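Long-range contact in 6-phosphogluconate dehydratase (Shewanella oneidensis, PDB 2GP4), which probably catalyses the dehydration of 6-phosphogluconate, and was crystallised here without its iron-sulfur cluster: residues H366-L380 and G417-V430. Residues are numbered along the deposited sequence; the frame is centred on the assembly and turned at random.
Sequences HFHAAGGMAFLIKEL and GPTVSLDTEVLTSV
The ring of Phe375 is bordered at its edge by backbone atoms rather than by side chains: CE1 lies 3.3 Å from Thr419 O, and on the other flank CE2 is 3.4 Å from Thr428 O. With CG anti to the backbone N (chi1 175°), the ring reaches from the helix into the bend of loop 417-430, with Ser421 CB over one face. Leu427 slides past it in the opposite direction, its CG 3.7 Å from Phe375 CD2, while its CD1 reaches Phe367 CE1 and its CD2 the backbone of Gly371 and Gly372. An alanine in place of Phe375 is likely to open a gap between the two arms of the loop and leave Leu427 CG without the ring it slides along. At the Ala370 end, Leu422 N gives an almost straight bond (173°) to a lone pair of Ala370 O, 3.0 Å away. Ser421 OG ties the loop to itself, donating to Leu427 O and accepting from Asp423 N in an ST turn. At the Glu379 end, Glu379 bends back at chi2 (-69°) and takes Val430 N on the anti side of OE1, at 2.9 Å. Its OE2 shares a water with Thr419 O and Lys378 NZ, the lysine also bridging to Asp382. The loop between strands 411-416 and 440-445 thus packs along two consecutive helices, across a break where Gly371 closes the first with a Schellman motif.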
loop_
_atom_site.group_PDB
_atom_site.type_symbol
_atom_site.label_atom_id
_atom_site.label_comp_id
_atom_site.label_asym_id
_atom_site.label_seq_id
_atom_site.Cartn_x
_atom_site.Cartn_y
_atom_site.Cartn_z
ATOM N N HIS A 366 -16.422 -2.332 -11.478
ATOM C CA HIS A 366 -17.311 -1.171 -11.510
ATOM C C HIS A 366 -16.479 0.109 -11.634
ATOM O O HIS A 366 -16.826 1.017 -12.396
ATOM C CB HIS A 366 -18.141 -1.124 -10.220
ATOM C CG HIS A 366 -19.336 -0.218 -10.282
ATOM N ND1 HIS A 366 -19.381 0.919 -11.061
ATOM C CD2 HIS A 366 -20.522 -0.271 -9.630
ATOM C CE1 HIS A 366 -20.547 1.517 -10.900
ATOM N NE2 HIS A 366 -21.257 0.816 -10.037
ATOM N N PHE A 367 -15.390 0.169 -10.868
ATOM C CA PHE A 367 -14.424 1.259 -10.945
ATOM C C PHE A 367 -13.874 1.400 -12.364
ATOM O O PHE A 367 -13.802 2.509 -12.901
ATOM C CB PHE A 367 -13.288 1.033 -9.937
ATOM C CG PHE A 367 -12.099 1.928 -10.136
ATOM C CD1 PHE A 367 -12.151 3.272 -9.789
ATOM C CD2 PHE A 367 -10.914 1.419 -10.658
ATOM C CE1 PHE A 367 -11.045 4.100 -9.968
ATOM C CE2 PHE A 367 -9.802 2.242 -10.840
ATOM C CZ PHE A 367 -9.871 3.584 -10.490
ATOM N N HIS A 368 -13.508 0.267 -12.961
ATOM C CA HIS A 368 -12.926 0.236 -14.296
ATOM C C HIS A 368 -13.925 0.647 -15.376
ATOM O O HIS A 368 -13.587 1.409 -16.271
ATOM C CB HIS A 368 -12.342 -1.144 -14.595
ATOM C CG HIS A 368 -11.777 -1.272 -15.975
ATOM N ND1 HIS A 368 -12.394 -2.003 -16.965
ATOM C CD2 HIS A 368 -10.657 -0.752 -16.531
ATOM C CE1 HIS A 368 -11.675 -1.933 -18.071
ATOM N NE2 HIS A 368 -10.614 -1.182 -17.834
ATOM N N ALA A 369 -15.152 0.147 -15.273
ATOM C CA ALA A 369 -16.220 0.500 -16.205
ATOM C C ALA A 369 -16.611 1.986 -16.149
ATOM O O ALA A 369 -17.062 2.550 -17.148
ATOM C CB ALA A 369 -17.434 -0.390 -15.980
ATOM N N ALA A 370 -16.425 2.613 -14.988
ATOM C CA ALA A 370 -16.694 4.045 -14.813
ATOM C C ALA A 370 -15.671 4.942 -15.529
ATOM O O ALA A 370 -15.972 6.081 -15.878
ATOM C CB ALA A 370 -16.759 4.395 -13.331
ATOM N N GLY A 371 -14.469 4.419 -15.744
ATOM C CA GLY A 371 -13.385 5.191 -16.354
ATOM C C GLY A 371 -12.030 4.573 -16.082
ATOM O O GLY A 371 -11.159 4.587 -16.947
ATOM N N GLY A 372 -11.863 4.043 -14.868
ATOM C CA GLY A 372 -10.675 3.284 -14.477
ATOM C C GLY A 372 -9.398 4.087 -14.305
ATOM O O GLY A 372 -9.437 5.305 -14.117
HETATM N N MSE A 373 -8.267 3.387 -14.367
HETATM C CA MSE A 373 -6.948 3.988 -14.207
HETATM C C MSE A 373 -6.601 4.976 -15.318
HETATM O O MSE A 373 -5.907 5.959 -15.071
HETATM C CB MSE A 373 -5.853 2.912 -14.106
HETATM C CG MSE A 373 -5.838 2.120 -12.803
HETATM SE SE MSE A 373 -5.877 3.236 -11.200
HETATM C CE MSE A 373 -4.118 4.064 -11.356
ATOM N N ALA A 374 -7.078 4.717 -16.533
ATOM C CA ALA A 374 -6.829 5.623 -17.657
ATOM C C ALA A 374 -7.434 7.008 -17.419
ATOM O O ALA A 374 -6.846 8.023 -17.806
ATOM C CB ALA A 374 -7.337 5.027 -18.967
ATOM N N PHE A 375 -8.603 7.042 -16.782
ATOM C CA PHE A 375 -9.229 8.312 -16.412
ATOM C C PHE A 375 -8.515 8.959 -15.226
ATOM O O PHE A 375 -8.170 10.137 -15.277
ATOM C CB PHE A 375 -10.721 8.131 -16.110
ATOM C CG PHE A 375 -11.393 9.379 -15.619
ATOM C CD1 PHE A 375 -11.801 10.366 -16.510
ATOM C CD2 PHE A 375 -11.617 9.573 -14.262
ATOM C CE1 PHE A 375 -12.423 11.525 -16.059
ATOM C CE2 PHE A 375 -12.239 10.729 -13.801
ATOM C CZ PHE A 375 -12.646 11.708 -14.705
ATOM N N LEU A 376 -8.303 8.181 -14.166
ATOM C CA LEU A 376 -7.655 8.669 -12.953
ATOM C C LEU A 376 -6.289 9.271 -13.263
ATOM O O LEU A 376 -5.950 10.348 -12.773
ATOM C CB LEU A 376 -7.486 7.530 -11.943
ATOM C CG LEU A 376 -7.111 7.922 -10.514
ATOM C CD1 LEU A 376 -8.270 7.614 -9.594
ATOM C CD2 LEU A 376 -5.874 7.170 -10.072
ATOM N N ILE A 377 -5.515 8.566 -14.083
ATOM C CA ILE A 377 -4.155 8.985 -14.412
ATOM C C ILE A 377 -4.145 10.243 -15.280
ATOM O O ILE A 377 -3.297 11.103 -15.091
ATOM C CB ILE A 377 -3.319 7.817 -15.001
ATOM C CG1 ILE A 377 -2.969 6.825 -13.880
ATOM C CG2 ILE A 377 -2.048 8.319 -15.680
ATOM C CD1 ILE A 377 -2.284 5.555 -14.346
ATOM N N LYS A 378 -5.103 10.367 -16.195
ATOM C CA LYS A 378 -5.213 11.581 -17.008
ATOM C C LYS A 378 -5.521 12.806 -16.141
ATOM O O LYS A 378 -4.871 13.848 -16.277
ATOM C CB LYS A 378 -6.263 11.427 -18.110
ATOM C CG LYS A 378 -6.422 12.678 -18.970
ATOM C CD LYS A 378 -7.657 12.630 -19.851
ATOM C CE LYS A 378 -7.708 13.845 -20.764
ATOM N NZ LYS A 378 -8.149 15.056 -20.030
ATOM N N GLU A 379 -6.502 12.660 -15.251
ATOM C CA GLU A 379 -6.889 13.711 -14.311
ATOM C C GLU A 379 -5.725 14.183 -13.445
ATOM O O GLU A 379 -5.488 15.391 -13.315
ATOM C CB GLU A 379 -8.034 13.239 -13.416
ATOM C CG GLU A 379 -9.377 13.200 -14.110
ATOM C CD GLU A 379 -9.894 14.584 -14.433
ATOM O OE1 GLU A 379 -10.041 15.396 -13.494
ATOM O OE2 GLU A 379 -10.150 14.862 -15.625
ATOM N N LEU A 380 -5.002 13.234 -12.856
ATOM C CA LEU A 380 -3.894 13.583 -11.981
ATOM C C LEU A 380 -2.753 14.239 -12.768
ATOM O O LEU A 380 -2.188 15.243 -12.324
ATOM C CB LEU A 380 -3.426 12.366 -11.178
ATOM C CG LEU A 380 -4.453 11.777 -10.200
ATOM C CD1 LEU A 380 -4.014 10.393 -9.742
ATOM C CD2 LEU A 380 -4.718 12.699 -9.002
ATOM N N GLY A 417 -8.054 6.479 -23.718
ATOM C CA GLY A 417 -8.967 6.240 -22.610
ATOM C C GLY A 417 -9.978 7.361 -22.449
ATOM O O GLY A 417 -9.876 8.392 -23.124
ATOM N N PRO A 418 -10.958 7.173 -21.547
ATOM C CA PRO A 418 -12.028 8.153 -21.294
ATOM C C PRO A 418 -11.548 9.473 -20.672
ATOM O O PRO A 418 -10.508 9.504 -20.005
ATOM C CB PRO A 418 -12.957 7.417 -20.328
ATOM C CG PRO A 418 -12.096 6.374 -19.685
ATOM C CD PRO A 418 -11.097 5.967 -20.706
ATOM N N THR A 419 -12.312 10.543 -20.901
ATOM C CA THR A 419 -11.999 11.881 -20.388
ATOM C C THR A 419 -13.067 12.348 -19.402
ATOM O O THR A 419 -12.898 13.359 -18.712
ATOM C CB THR A 419 -11.906 12.930 -21.523
ATOM O OG1 THR A 419 -13.146 12.969 -22.244
ATOM C CG2 THR A 419 -10.761 12.612 -22.483
ATOM N N VAL A 420 -14.169 11.609 -19.353
ATOM C CA VAL A 420 -15.255 11.880 -18.426
ATOM C C VAL A 420 -15.580 10.590 -17.676
ATOM O O VAL A 420 -15.462 9.497 -18.235
ATOM C CB VAL A 420 -16.513 12.481 -19.158
ATOM C CG1 VAL A 420 -17.003 11.574 -20.282
ATOM C CG2 VAL A 420 -17.648 12.782 -18.178
ATOM N N SER A 421 -15.954 10.711 -16.406
ATOM C CA SER A 421 -16.419 9.554 -15.648
ATOM C C SER A 421 -17.876 9.278 -15.997
ATOM O O SER A 421 -18.678 10.204 -16.112
ATOM C CB SER A 421 -16.275 9.789 -14.141
ATOM O OG SER A 421 -16.768 8.683 -13.404
ATOM N N LEU A 422 -18.209 8.001 -16.160
ATOM C CA LEU A 422 -19.588 7.591 -16.403
ATOM C C LEU A 422 -20.371 7.373 -15.108
ATOM O O LEU A 422 -21.587 7.196 -15.142
ATOM C CB LEU A 422 -19.636 6.315 -17.248
ATOM C CG LEU A 422 -19.194 6.349 -18.709
ATOM C CD1 LEU A 422 -19.311 4.956 -19.265
ATOM C CD2 LEU A 422 -20.027 7.322 -19.534
ATOM N N ASP A 423 -19.678 7.380 -13.973
ATOM C CA ASP A 423 -20.329 7.163 -12.686
ATOM C C ASP A 423 -19.630 7.950 -11.576
ATOM O O ASP A 423 -18.667 7.472 -10.972
ATOM C CB ASP A 423 -20.377 5.663 -12.365
ATOM C CG ASP A 423 -21.339 5.328 -11.238
ATOM O OD1 ASP A 423 -21.731 6.234 -10.463
ATOM O OD2 ASP A 423 -21.702 4.137 -11.127
ATOM N N THR A 424 -20.143 9.147 -11.304
ATOM C CA THR A 424 -19.558 10.065 -10.321
ATOM C C THR A 424 -19.867 9.699 -8.861
ATOM O O THR A 424 -19.505 10.432 -7.939
ATOM C CB THR A 424 -19.964 11.536 -10.592
ATOM O OG1 THR A 424 -21.395 11.643 -10.640
ATOM C CG2 THR A 424 -19.365 12.033 -11.909
ATOM N N GLU A 425 -20.534 8.571 -8.654
ATOM C CA GLU A 425 -20.635 7.987 -7.321
ATOM C C GLU A 425 -19.471 7.031 -7.032
ATOM O O GLU A 425 -19.235 6.674 -5.883
ATOM C CB GLU A 425 -21.982 7.282 -7.128
ATOM C CG GLU A 425 -23.123 8.222 -6.752
ATOM C CD GLU A 425 -24.387 7.475 -6.331
ATOM O OE1 GLU A 425 -24.851 6.595 -7.093
ATOM O OE2 GLU A 425 -24.925 7.778 -5.236
ATOM N N VAL A 426 -18.743 6.632 -8.074
ATOM C CA VAL A 426 -17.630 5.693 -7.935
ATOM C C VAL A 426 -16.295 6.347 -8.292
ATOM O O VAL A 426 -15.293 6.149 -7.604
ATOM C CB VAL A 426 -17.838 4.429 -8.811
ATOM C CG1 VAL A 426 -16.617 3.519 -8.761
ATOM C CG2 VAL A 426 -19.088 3.676 -8.383
ATOM N N LEU A 427 -16.295 7.124 -9.372
ATOM C CA LEU A 427 -15.084 7.747 -9.884
ATOM C C LEU A 427 -15.350 9.190 -10.292
ATOM O O LEU A 427 -16.351 9.485 -10.948
ATOM C CB LEU A 427 -14.551 6.944 -11.067
ATOM C CG LEU A 427 -13.303 7.415 -11.813
ATOM C CD1 LEU A 427 -12.105 7.556 -10.899
ATOM C CD2 LEU A 427 -13.012 6.421 -12.919
ATOM N N THR A 428 -14.447 10.089 -9.913
ATOM C CA THR A 428 -14.694 11.504 -10.123
ATOM C C THR A 428 -13.474 12.268 -10.643
ATOM O O THR A 428 -12.336 11.799 -10.533
ATOM C CB THR A 428 -15.292 12.153 -8.844
ATOM O OG1 THR A 428 -15.991 13.352 -9.190
ATOM C CG2 THR A 428 -14.221 12.449 -7.818
ATOM N N SER A 429 -13.729 13.441 -11.217
ATOM C CA SER A 429 -12.678 14.332 -11.706
ATOM C C SER A 429 -12.088 15.118 -10.546
ATOM O O SER A 429 -12.730 15.244 -9.498
ATOM C CB SER A 429 -13.263 15.310 -12.718
ATOM O OG SER A 429 -14.223 16.133 -12.085
ATOM N N VAL A 430 -10.886 15.665 -10.734
ATOM C CA VAL A 430 -10.259 16.457 -9.676
ATOM C C VAL A 430 -10.975 17.791 -9.413
ATOM O O VAL A 430 -10.909 18.307 -8.304
ATOM C CB VAL A 430 -8.707 16.656 -9.853
ATOM C CG1 VAL A 430 -8.068 15.467 -10.553
ATOM C CG2 VAL A 430 -8.368 17.958 -10.560
HETATM O O HOH W 1 -7.884 8.850 -20.128
HETATM O O HOH W 2 -10.022 14.146 -18.114
#